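Local structure of L-talarate/Galactarate Dehydratase (Salmonella typhimurium, 2PP0) at residues Leu33-Leu38 with Ala61-Glu66; Glu29-Ser34 with Asp98-Glu103. The protein dehydrates L-talarate and galactarate to 5-keto-4-deoxy-D-glucarate with the help of magnesium, and also epimerises L-talarate to galactarate. All coordinates share one frame; numbering follows the deposited sequence.

Contact 1 of 2, residues Leu33-Leu38 with Ala61-Glu66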
# COMPACT_ATOMS: atom_id res chain seq x y z
N LEU B 33 -8.38 -22.84 13.25
CA LEU B 33 -6.93 -22.80 13.33
C LEU B 33 -6.40 -24.22 13.45
O LEU B 33 -7.02 -25.06 14.10
CB LEU B 33 -6.49 -21.98 14.55
CG LEU B 33 -7.04 -20.56 14.67
CD1 LEU B 33 -6.54 -19.93 15.96
CD2 LEU B 33 -6.61 -19.73 13.46
N SER B 34 -5.27 -24.48 12.81
CA SER B 34 -4.66 -25.80 12.86
C SER B 34 -3.16 -25.72 13.09
O SER B 34 -2.49 -24.79 12.62
CB SER B 34 -4.92 -26.55 11.55
OG SER B 34 -6.30 -26.78 11.34
N LEU B 35 -2.64 -26.68 13.84
CA LEU B 35 -1.21 -26.78 14.09
C LEU B 35 -0.81 -28.12 13.51
O LEU B 35 -1.23 -29.17 14.01
CB LEU B 35 -0.88 -26.75 15.59
CG LEU B 35 0.60 -27.04 15.88
CD1 LEU B 35 1.47 -26.02 15.14
CD2 LEU B 35 0.87 -26.99 17.39
N ALA B 36 -0.02 -28.09 12.45
CA ALA B 36 0.42 -29.32 11.81
C ALA B 36 1.93 -29.38 11.78
O ALA B 36 2.60 -28.36 11.95
CB ALA B 36 -0.14 -29.39 10.38
N PHE B 37 2.47 -30.57 11.57
CA PHE B 37 3.90 -30.74 11.49
C PHE B 37 4.30 -31.46 10.22
O PHE B 37 3.86 -32.59 9.95
CB PHE B 37 4.42 -31.48 12.73
CG PHE B 37 4.48 -30.61 13.95
CD1 PHE B 37 5.58 -29.78 14.17
CD2 PHE B 37 3.43 -30.58 14.86
CE1 PHE B 37 5.62 -28.93 15.27
CE2 PHE B 37 3.46 -29.73 15.96
CZ PHE B 37 4.56 -28.90 16.17
N LEU B 38 5.12 -30.78 9.43
CA LEU B 38 5.62 -31.28 8.17
C LEU B 38 6.93 -32.01 8.45
O LEU B 38 7.92 -31.38 8.83
CB LEU B 38 5.85 -30.10 7.23
CG LEU B 38 6.47 -30.34 5.85
CD1 LEU B 38 5.47 -31.05 4.97
CD2 LEU B 38 6.87 -29.01 5.23
N ALA B 61 6.83 -26.71 11.70
CA ALA B 61 5.53 -26.46 12.28
C ALA B 61 4.79 -25.55 11.31
O ALA B 61 5.37 -24.62 10.75
CB ALA B 61 5.68 -25.76 13.63
N ILE B 62 3.51 -25.82 11.10
CA ILE B 62 2.69 -25.03 10.19
C ILE B 62 1.41 -24.64 10.91
O ILE B 62 0.66 -25.51 11.36
CB ILE B 62 2.31 -25.83 8.92
CG1 ILE B 62 3.56 -26.25 8.15
CG2 ILE B 62 1.39 -24.98 8.03
CD1 ILE B 62 4.34 -25.10 7.53
N ILE B 63 1.16 -23.34 11.05
CA ILE B 63 -0.07 -22.90 11.71
C ILE B 63 -0.97 -22.36 10.60
O ILE B 63 -0.63 -21.41 9.89
CB ILE B 63 0.19 -21.80 12.77
CG1 ILE B 63 1.16 -22.32 13.84
CG2 ILE B 63 -1.12 -21.42 13.46
CD1 ILE B 63 2.60 -22.47 13.37
N ILE B 64 -2.13 -22.99 10.45
CA ILE B 64 -3.08 -22.63 9.40
C ILE B 64 -4.32 -21.95 9.94
O ILE B 64 -4.82 -22.29 11.02
CB ILE B 64 -3.53 -23.89 8.64
CG1 ILE B 64 -2.31 -24.70 8.21
CG2 ILE B 64 -4.37 -23.51 7.42
CD1 ILE B 64 -2.66 -26.09 7.71
N ALA B 65 -4.82 -20.97 9.19
CA ALA B 65 -6.04 -20.28 9.57
C ALA B 65 -7.00 -20.37 8.39
O ALA B 65 -6.61 -20.20 7.23
CB ALA B 65 -5.76 -18.82 9.90
N GLU B 66 -8.26 -20.67 8.69
CA GLU B 66 -9.30 -20.76 7.67
C GLU B 66 -10.42 -19.87 8.19
O GLU B 66 -10.85 -20.01 9.33
CB GLU B 66 -9.78 -22.21 7.53
CG GLU B 66 -8.69 -23.16 7.09
CD GLU B 66 -9.12 -24.61 7.14
OE1 GLU B 66 -10.02 -24.99 6.36
OE2 GLU B 66 -8.58 -25.37 7.98
O HOH W 1 -7.00 -24.54 9.97
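L33 meets A65 as a non-hydrogen-bonded pair within an antiparallel strand pairing, part of the N-terminal sheet that enolase-superfamily enzymes carry beside their barrel. The axes of strand segments 33-38 and 61-66 make 160° between their N-to-C directions and approach to 4.6 Å. With its CG turned anti to its own carbonyl carbon (chi1 -55°), L33 brings methyl CD2 to 3.8 Å from A65 CB, and its CA lies 3.2 Å from I64 O in a CA-H...O contact. S34 opens the first hydrogen-bonded pair: its N donates to I64 O at 2.9 Å, and I64 N returns a bond to S34 O. On the face shared by S34, A36, I62 and I64, the S34 hydroxyl is joined through one water to the E66 carboxylate, whose OE2 also forms a salt bridge with R385. L35 then pairs with I63 on the other face; the two side chains lie alongside and point the same way, with L35 CD1 3.9 Å from I63 CG1. That face, which also carries L33 and F37, is covered by helix 86-96 through A93, Y90 and Q87. A36 and I62 form the second hydrogen-bonded pair, in which the bond from A36 N to I62 O, 2.9 Å long, is nearly straight (174° at the hydrogen) and lies in the carbonyl plane. F37 completes the register against A61, a residue whose side chain is about 8 Å from that of substrate-binding K82. The ring of F37 approaches obliquely, and its CE1 comes to 3.6 Å from A61 CB.

Contact 2 of 2, residues Glu29-Ser34 with Asp98-Glu103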
# COMPACT_ATOMS: atom_id res chain seq x y z
N GLU B 29 -17.86 -15.16 10.28
CA GLU B 29 -18.74 -15.94 11.15
C GLU B 29 -18.11 -17.24 11.63
O GLU B 29 -18.66 -17.90 12.52
CB GLU B 29 -20.06 -16.26 10.44
CG GLU B 29 -20.83 -15.04 9.96
CD GLU B 29 -22.25 -15.37 9.55
OE1 GLU B 29 -22.46 -16.45 8.96
OE2 GLU B 29 -23.15 -14.54 9.81
N TRP B 30 -16.97 -17.61 11.06
CA TRP B 30 -16.31 -18.86 11.44
C TRP B 30 -14.81 -18.82 11.17
O TRP B 30 -14.37 -18.29 10.15
CB TRP B 30 -16.93 -20.01 10.65
CG TRP B 30 -16.39 -21.36 10.97
CD1 TRP B 30 -16.76 -22.16 12.02
CD2 TRP B 30 -15.43 -22.11 10.22
NE1 TRP B 30 -16.09 -23.36 11.95
CE2 TRP B 30 -15.26 -23.35 10.86
CE3 TRP B 30 -14.69 -21.85 9.05
CZ2 TRP B 30 -14.39 -24.34 10.38
CZ3 TRP B 30 -13.82 -22.83 8.58
CH2 TRP B 30 -13.68 -24.06 9.24
N VAL B 31 -14.04 -19.40 12.09
CA VAL B 31 -12.59 -19.45 11.97
C VAL B 31 -12.07 -20.79 12.48
O VAL B 31 -12.52 -21.27 13.52
CB VAL B 31 -11.89 -18.37 12.81
CG1 VAL B 31 -10.39 -18.40 12.53
CG2 VAL B 31 -12.47 -17.01 12.53
N LYS B 32 -11.14 -21.39 11.74
CA LYS B 32 -10.54 -22.65 12.16
C LYS B 32 -9.02 -22.55 12.12
O LYS B 32 -8.44 -22.22 11.08
CB LYS B 32 -10.97 -23.81 11.26
CG LYS B 32 -10.36 -25.14 11.68
CD LYS B 32 -10.73 -26.26 10.74
CE LYS B 32 -10.11 -27.56 11.18
NZ LYS B 32 -10.35 -28.64 10.20
N LEU B 33 -8.38 -22.84 13.25
CA LEU B 33 -6.93 -22.80 13.33
C LEU B 33 -6.40 -24.22 13.45
O LEU B 33 -7.02 -25.06 14.10
CB LEU B 33 -6.49 -21.98 14.55
CG LEU B 33 -7.04 -20.56 14.67
CD1 LEU B 33 -6.54 -19.93 15.96
CD2 LEU B 33 -6.61 -19.73 13.46
N SER B 34 -5.27 -24.48 12.81
CA SER B 34 -4.66 -25.80 12.86
C SER B 34 -3.16 -25.72 13.09
O SER B 34 -2.49 -24.79 12.62
CB SER B 34 -4.92 -26.55 11.55
OG SER B 34 -6.30 -26.78 11.34
N ASP B 98 -11.04 -15.50 18.39
CA ASP B 98 -12.44 -15.16 18.65
C ASP B 98 -12.77 -13.71 18.32
O ASP B 98 -13.91 -13.39 17.98
CB ASP B 98 -12.77 -15.45 20.11
CG ASP B 98 -11.60 -15.17 21.04
OD1 ASP B 98 -10.62 -15.96 21.03
OD2 ASP B 98 -11.66 -14.16 21.77
N ASN B 99 -11.78 -12.83 18.40
CA ASN B 99 -11.96 -11.41 18.10
C ASN B 99 -12.38 -11.14 16.65
O ASN B 99 -12.87 -10.07 16.34
CB ASN B 99 -10.67 -10.66 18.38
CG ASN B 99 -10.37 -10.55 19.86
OD1 ASN B 99 -11.00 -9.77 20.57
ND2 ASN B 99 -9.44 -11.36 20.34
N LEU B 100 -12.18 -12.13 15.79
CA LEU B 100 -12.52 -12.01 14.38
C LEU B 100 -14.02 -12.08 14.10
O LEU B 100 -14.50 -11.53 13.11
CB LEU B 100 -11.81 -13.11 13.58
CG LEU B 100 -10.29 -13.05 13.46
CD1 LEU B 100 -9.75 -14.38 12.96
CD2 LEU B 100 -9.89 -11.92 12.52
N LEU B 101 -14.76 -12.75 14.98
CA LEU B 101 -16.20 -12.90 14.76
C LEU B 101 -16.93 -11.56 14.75
O LEU B 101 -16.75 -10.73 15.65
CB LEU B 101 -16.81 -13.83 15.82
CG LEU B 101 -16.19 -15.24 15.91
CD1 LEU B 101 -16.98 -16.09 16.91
CD2 LEU B 101 -16.18 -15.90 14.55
N GLY B 102 -17.75 -11.35 13.72
CA GLY B 102 -18.50 -10.12 13.61
C GLY B 102 -17.76 -8.96 12.95
O GLY B 102 -18.30 -7.86 12.82
N GLU B 103 -16.52 -9.20 12.54
CA GLU B 103 -15.73 -8.15 11.90
C GLU B 103 -15.89 -8.15 10.38
O GLU B 103 -16.06 -9.21 9.76
CB GLU B 103 -14.25 -8.33 12.24
CG GLU B 103 -13.89 -8.10 13.72
CD GLU B 103 -14.10 -6.66 14.15
OE1 GLU B 103 -13.69 -5.76 13.39
OE2 GLU B 103 -14.65 -6.43 15.24
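V31 and L100 make the main side-chain contact between the start of strand 28-40, in the antiparallel sheet of the N-terminal domain, and the 3-10 segment and turn between helices 86-96 and 108-118. The interaction is plain apolar packing: the two side chains cross at about a right angle, and V31 CG2 lies 3.8 Å from L100 CD1. The same leucine methyl is also 4.1 Å from V31 CG1, so it bears on both branches of the valine. V31 CG2 is 4.1 Å from L100 CB as well.

A second kind of contact sets a methyl against main chain. L101 has CG anti to its carbonyl carbon (chi1 -56°), which helps carry CD2 over the peptide between E29 and W30; this methyl is 3.7 Å from E29 C and 4.0 Å from W30 N. The E29 side chain leaves its CA away from the turn, so its backbone provides the surface. Here the strand has a classic beta bulge, with E29 and W30 both facing R68.

Polar bonds shape the turn from within. L101 N donates to D98 O at 3.2 Å, closing the 3-10 segment, and E103 N reaches L100 O at 3.1 Å across a type II beta turn whose third position is G102 (phi 85°, psi 1°).

Around the contact, L100 also packs on I111 of helix 108-118, whose K114 NZ forms a salt bridge with E103 OE2 and a hydrogen bond with N99 O. W30 NE1 bonds to E393 of strand 388-395, and V31 pairs through its backbone with F394 there.

How the contacts relate
Both contacts use strand 28-40, and their segments overlap at L33 and S34, which touch 61-66 but not 98-103; their centres lie 15 Å apart. Contact 1 lies deeper, 16 Å from the centre of the chain against 24 Å, and joins two neighbouring strands by paired backbone hydrogen bonds, burying 501 Å². In contact 2, which buries 175 Å², leucine methyls from the connection between two helices rest on a valine and on strand backbone; V31 and L100 are buried, E29 and L101 partly exposed. The strand pairing continues between them: E66 O is 2.8 Å from K32 N, a probable hydrogen bond. Contact 2 lies away from the substrate, metal and catalytic residues; A61 of contact 1 is nearer.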